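Local structure of chitin binding domain (Burkholderia pseudomallei, 3UAM) at residues A[19-31]-A[113-125]. The protein probably binds chitin or a related polysaccharide and may cleave it oxidatively as a lytic polysaccharide monooxygenase. Numbering follows the deposited sequence.
Sequences PRHGRVITPESRA and SLQISWSYSMPHK
The guanidinium of Arg20 lies flat on the His124 ring, centres 4.1 Å apart and planes tilted by 29°; bends at chi2 (-55°) and chi3 (-64°) fold it back over the imidazole. At the guanidinium edge, nearly in plane, Met122 O takes two N-H groups side-on, the shorter bond from Arg20 NE to Met122 O at 2.7 Å; Arg20 NH2 also reaches Pro123 O weakly. Arg20 CB comes 3.3 Å from His124 NE2. Farther along, Val24 CG2 sits over one face of Trp118, 3.5 Å from the centroid of the six-membered ring, a CH-pi contact; Gly22 C lies at the indole edge, and Trp118 NE1 bonds to Tyr131. His21 O lies in plane at the edge of the Tyr120 ring. Val24 and Trp118 belong to strands 21-26 and 113-121, edge and middle of the antiparallel three-stranded sheet in this immunoglobulin-like beta-sandwich of the LPMO family. Strand 190-200 touches both through Ala196. A classic beta bulge sets Ile25 and Thr26 both against Ser117: Ile25 N donates to Ser117 O, while Ser117 N returns a 2.9 Å bond to Thr26 O. Beyond it, cis-Pro27 puts CD 3.7 Å from Ile116 CD1. On the sheet face that carries Arg23 and Ser119, one water joins Arg23 NH1, Ser119 OG and Tyr120 O; Arg23 NH1 also bonds to Asn46.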
loop_
_atom_site.group_PDB
_atom_site.type_symbol
_atom_site.label_atom_id
_atom_site.label_comp_id
_atom_site.label_asym_id
_atom_site.label_seq_id
_atom_site.Cartn_x
_atom_site.Cartn_y
_atom_site.Cartn_z
ATOM N N PRO A 19 -8.687 -6.836 -16.298
ATOM C CA PRO A 19 -7.728 -6.026 -15.535
ATOM C C PRO A 19 -8.142 -5.942 -14.075
ATOM O O PRO A 19 -9.306 -5.637 -13.787
ATOM C CB PRO A 19 -7.809 -4.644 -16.202
ATOM C CG PRO A 19 -8.938 -4.724 -17.207
ATOM C CD PRO A 19 -9.699 -5.990 -16.935
ATOM N N ARG A 20 -7.202 -6.234 -13.176
ATOM C CA ARG A 20 -7.450 -6.279 -11.741
ATOM C C ARG A 20 -6.751 -5.084 -11.106
ATOM O O ARG A 20 -5.521 -5.001 -11.103
ATOM C CB ARG A 20 -6.878 -7.552 -11.141
ATOM C CG ARG A 20 -7.086 -8.806 -11.977
ATOM C CD ARG A 20 -8.549 -9.030 -12.315
ATOM N NE ARG A 20 -9.339 -9.274 -11.115
ATOM C CZ ARG A 20 -9.475 -10.451 -10.516
ATOM N NH1 ARG A 20 -8.851 -11.517 -10.972
ATOM N NH2 ARG A 20 -10.233 -10.559 -9.447
ATOM N N HIS A 21 -7.538 -4.176 -10.557
ATOM C CA HIS A 21 -7.074 -2.846 -10.211
ATOM C C HIS A 21 -7.421 -2.531 -8.800
ATOM O O HIS A 21 -8.488 -2.924 -8.322
ATOM C CB HIS A 21 -7.799 -1.823 -11.067
ATOM C CG HIS A 21 -7.232 -1.661 -12.436
ATOM N ND1 HIS A 21 -7.852 -0.933 -13.382
ATOM C CD2 HIS A 21 -6.062 -2.145 -13.000
ATOM C CE1 HIS A 21 -7.099 -0.928 -14.497
ATOM N NE2 HIS A 21 -5.999 -1.680 -14.254
ATOM N N GLY A 22 -6.536 -1.796 -8.143
ATOM C CA GLY A 22 -6.800 -1.267 -6.814
ATOM C C GLY A 22 -5.931 -0.050 -6.557
ATOM O O GLY A 22 -4.768 -0.032 -6.975
ATOM N N ARG A 23 -6.496 0.958 -5.879
ATOM C CA ARG A 23 -5.737 2.149 -5.470
ATOM C C ARG A 23 -6.396 2.842 -4.276
ATOM O O ARG A 23 -7.567 2.608 -3.980
ATOM C CB ARG A 23 -5.608 3.129 -6.637
ATOM C CG ARG A 23 -6.921 3.794 -7.010
ATOM C CD ARG A 23 -6.872 4.505 -8.340
ATOM N NE ARG A 23 -8.163 5.129 -8.595
ATOM C CZ ARG A 23 -9.273 4.476 -8.951
ATOM N NH1 ARG A 23 -9.286 3.160 -9.175
ATOM N NH2 ARG A 23 -10.387 5.167 -9.109
ATOM N N VAL A 24 -5.635 3.689 -3.590
ATOM C CA VAL A 24 -6.187 4.568 -2.573
ATOM C C VAL A 24 -6.565 5.903 -3.206
ATOM O O VAL A 24 -5.709 6.688 -3.625
ATOM C CB VAL A 24 -5.207 4.764 -1.411
ATOM C CG1 VAL A 24 -5.678 5.885 -0.493
ATOM C CG2 VAL A 24 -5.057 3.447 -0.657
ATOM N N ILE A 25 -7.865 6.159 -3.258
ATOM C CA ILE A 25 -8.371 7.344 -3.913
ATOM C C ILE A 25 -8.418 8.541 -2.974
ATOM O O ILE A 25 -8.327 9.676 -3.450
ATOM C CB ILE A 25 -9.740 7.109 -4.606
ATOM C CG1 ILE A 25 -10.823 6.633 -3.629
ATOM C CG2 ILE A 25 -9.570 6.129 -5.762
ATOM C CD1 ILE A 25 -12.239 6.824 -4.163
ATOM N N THR A 26 -8.602 8.320 -1.673
ATOM C CA THR A 26 -8.551 9.425 -0.702
ATOM C C THR A 26 -8.032 8.933 0.654
ATOM O O THR A 26 -8.310 7.806 1.069
ATOM C CB THR A 26 -9.903 10.136 -0.508
ATOM O OG1 THR A 26 -10.925 9.167 -0.402
ATOM C CG2 THR A 26 -10.265 11.073 -1.695
ATOM N N PRO A 27 -7.163 9.717 1.291
ATOM C CA PRO A 27 -6.531 10.858 0.656
ATOM C C PRO A 27 -5.780 10.369 -0.574
ATOM O O PRO A 27 -5.310 9.234 -0.578
ATOM C CB PRO A 27 -5.555 11.368 1.712
ATOM C CG PRO A 27 -5.319 10.245 2.632
ATOM C CD PRO A 27 -6.549 9.386 2.586
ATOM N N GLU A 28 -5.649 11.227 -1.580
ATOM C CA GLU A 28 -5.082 10.837 -2.844
ATOM C C GLU A 28 -3.686 10.259 -2.592
ATOM O O GLU A 28 -2.842 10.889 -1.934
ATOM C CB GLU A 28 -4.980 12.027 -3.802
ATOM C CG GLU A 28 -6.317 12.554 -4.319
ATOM C CD GLU A 28 -7.005 13.555 -3.386
ATOM O OE1 GLU A 28 -6.655 13.683 -2.192
ATOM O OE2 GLU A 28 -7.923 14.242 -3.873
ATOM N N SER A 29 -3.450 9.076 -3.139
ATOM C CA SER A 29 -2.151 8.467 -3.043
ATOM C C SER A 29 -1.191 9.234 -3.963
ATOM O O SER A 29 -1.619 10.019 -4.815
ATOM C CB SER A 29 -2.223 6.991 -3.422
ATOM O OG SER A 29 -2.366 6.831 -4.815
ATOM N N ARG A 30 0.100 9.003 -3.766
ATOM C CA ARG A 30 1.111 9.604 -4.606
ATOM C C ARG A 30 0.825 9.314 -6.077
ATOM O O ARG A 30 0.926 10.213 -6.916
ATOM C CB ARG A 30 2.487 9.086 -4.211
ATOM C CG ARG A 30 3.629 9.667 -5.013
ATOM C CD ARG A 30 4.936 9.016 -4.651
ATOM N NE ARG A 30 5.353 9.288 -3.270
ATOM C CZ ARG A 30 6.508 8.849 -2.739
ATOM N NH1 ARG A 30 7.365 8.173 -3.477
ATOM N NH2 ARG A 30 6.834 9.118 -1.474
ATOM N N ALA A 31 0.457 8.070 -6.375
ATOM C CA ALA A 31 0.222 7.665 -7.766
ATOM C C ALA A 31 -1.024 8.357 -8.324
ATOM O O ALA A 31 -1.018 8.789 -9.482
ATOM C CB ALA A 31 0.100 6.161 -7.895
ATOM N N SER A 113 -8.076 11.741 13.084
ATOM C CA SER A 113 -8.846 10.654 12.467
ATOM C C SER A 113 -8.737 10.753 10.961
ATOM O O SER A 113 -8.992 11.798 10.393
ATOM C CB SER A 113 -10.328 10.707 12.842
ATOM O OG SER A 113 -10.503 10.697 14.230
ATOM N N LEU A 114 -8.328 9.677 10.326
ATOM C CA LEU A 114 -8.079 9.692 8.901
ATOM C C LEU A 114 -8.869 8.565 8.292
ATOM O O LEU A 114 -8.782 7.426 8.742
ATOM C CB LEU A 114 -6.589 9.499 8.621
ATOM C CG LEU A 114 -6.134 9.723 7.175
ATOM C CD1 LEU A 114 -6.310 11.182 6.792
ATOM C CD2 LEU A 114 -4.689 9.292 7.025
ATOM N N GLN A 115 -9.681 8.897 7.301
ATOM C CA GLN A 115 -10.447 7.905 6.579
ATOM C C GLN A 115 -9.712 7.576 5.277
ATOM O O GLN A 115 -9.370 8.469 4.494
ATOM C CB GLN A 115 -11.842 8.462 6.301
ATOM C CG GLN A 115 -12.876 7.425 5.943
ATOM C CD GLN A 115 -14.285 7.900 6.257
ATOM O OE1 GLN A 115 -14.843 8.656 5.483
ATOM N NE2 GLN A 115 -14.861 7.455 7.403
ATOM N N ILE A 116 -9.440 6.304 5.062
ATOM C CA ILE A 116 -8.812 5.832 3.830
ATOM C C ILE A 116 -9.865 5.155 2.966
ATOM O O ILE A 116 -10.645 4.316 3.481
ATOM C CB ILE A 116 -7.742 4.763 4.107
ATOM C CG1 ILE A 116 -6.743 5.225 5.176
ATOM C CG2 ILE A 116 -7.035 4.350 2.807
ATOM C CD1 ILE A 116 -5.949 6.448 4.816
ATOM N N SER A 117 -9.917 5.516 1.679
ATOM C CA SER A 117 -10.791 4.836 0.742
ATOM C C SER A 117 -9.987 4.173 -0.374
ATOM O O SER A 117 -9.250 4.837 -1.098
ATOM C CB SER A 117 -11.805 5.795 0.117
ATOM O OG SER A 117 -12.746 6.282 1.065
ATOM N N TRP A 118 -10.180 2.874 -0.521
ATOM C CA TRP A 118 -9.741 2.103 -1.707
ATOM C C TRP A 118 -10.835 1.968 -2.724
ATOM O O TRP A 118 -11.992 1.760 -2.363
ATOM C CB TRP A 118 -9.361 0.700 -1.315
ATOM C CG TRP A 118 -8.101 0.592 -0.518
ATOM C CD1 TRP A 118 -7.939 0.756 0.858
ATOM C CD2 TRP A 118 -6.778 0.236 -1.018
ATOM N NE1 TRP A 118 -6.641 0.543 1.213
ATOM C CE2 TRP A 118 -5.893 0.244 0.127
ATOM C CE3 TRP A 118 -6.256 -0.064 -2.276
ATOM C CZ2 TRP A 118 -4.543 -0.050 0.007
ATOM C CZ3 TRP A 118 -4.903 -0.360 -2.377
ATOM C CH2 TRP A 118 -4.070 -0.347 -1.261
ATOM N N SER A 119 -10.482 2.077 -4.008
ATOM C CA SER A 119 -11.383 1.714 -5.098
ATOM C C SER A 119 -10.680 0.684 -5.968
ATOM O O SER A 119 -9.461 0.521 -5.885
ATOM C CB SER A 119 -11.788 2.917 -5.924
ATOM O OG SER A 119 -12.909 2.604 -6.736
ATOM N N TYR A 120 -11.464 0.014 -6.802
ATOM C CA TYR A 120 -11.037 -1.187 -7.485
ATOM C C TYR A 120 -11.694 -1.292 -8.848
ATOM O O TYR A 120 -12.676 -0.613 -9.152
ATOM C CB TYR A 120 -11.434 -2.455 -6.688
ATOM C CG TYR A 120 -11.058 -2.479 -5.227
ATOM C CD1 TYR A 120 -9.763 -2.810 -4.816
ATOM C CD2 TYR A 120 -11.996 -2.181 -4.244
ATOM C CE1 TYR A 120 -9.422 -2.841 -3.485
ATOM C CE2 TYR A 120 -11.666 -2.210 -2.903
ATOM C CZ TYR A 120 -10.376 -2.544 -2.525
ATOM O OH TYR A 120 -10.054 -2.589 -1.195
ATOM N N SER A 121 -11.126 -2.164 -9.654
ATOM C CA SER A 121 -11.859 -2.799 -10.725
ATOM C C SER A 121 -11.594 -4.317 -10.613
ATOM O O SER A 121 -10.428 -4.733 -10.445
ATOM C CB SER A 121 -11.413 -2.234 -12.066
ATOM O OG SER A 121 -12.191 -2.797 -13.083
ATOM N N MET A 122 -12.665 -5.120 -10.646
ATOM C CA MET A 122 -12.585 -6.580 -10.547
ATOM C C MET A 122 -11.755 -6.977 -9.329
ATOM O O MET A 122 -10.693 -7.583 -9.478
ATOM C CB MET A 122 -11.973 -7.207 -11.818
ATOM C CG MET A 122 -12.504 -6.715 -13.152
ATOM S SD MET A 122 -14.194 -7.219 -13.509
ATOM C CE MET A 122 -14.756 -6.045 -14.753
ATOM N N PRO A 123 -12.229 -6.614 -8.120
ATOM C CA PRO A 123 -11.424 -6.785 -6.922
ATOM C C PRO A 123 -11.055 -8.219 -6.639
ATOM O O PRO A 123 -11.798 -9.135 -6.937
ATOM C CB PRO A 123 -12.313 -6.209 -5.789
ATOM C CG PRO A 123 -13.694 -6.146 -6.363
ATOM C CD PRO A 123 -13.505 -5.931 -7.835
ATOM N N HIS A 124 -9.867 -8.396 -6.099
ATOM C CA HIS A 124 -9.351 -9.714 -5.718
ATOM C C HIS A 124 -9.915 -10.207 -4.414
ATOM O O HIS A 124 -10.348 -9.414 -3.557
ATOM C CB HIS A 124 -7.840 -9.600 -5.535
ATOM C CG HIS A 124 -7.058 -9.696 -6.808
ATOM N ND1 HIS A 124 -6.998 -10.827 -7.520
ATOM C CD2 HIS A 124 -6.285 -8.752 -7.483
ATOM C CE1 HIS A 124 -6.205 -10.635 -8.601
ATOM N NE2 HIS A 124 -5.758 -9.362 -8.569
ATOM N N LYS A 125 -9.889 -11.524 -4.227
ATOM C CA LYS A 125 -10.022 -12.105 -2.876
ATOM C C LYS A 125 -8.928 -11.555 -1.960
ATOM O O LYS A 125 -7.768 -11.652 -2.274
ATOM C CB LYS A 125 -9.908 -13.620 -2.933
ATOM C CG LYS A 125 -11.081 -14.296 -3.606
ATOM C CD LYS A 125 -10.914 -15.804 -3.652
ATOM C CE LYS A 125 -12.121 -16.472 -4.305
ATOM N NZ LYS A 125 -12.027 -17.962 -4.319
HETATM O O HOH W 1 -8.595 -5.905 -8.250
HETATM O O HOH W 2 -11.961 2.535 -9.440
HETATM O O HOH W 3 -11.297 8.495 2.555
#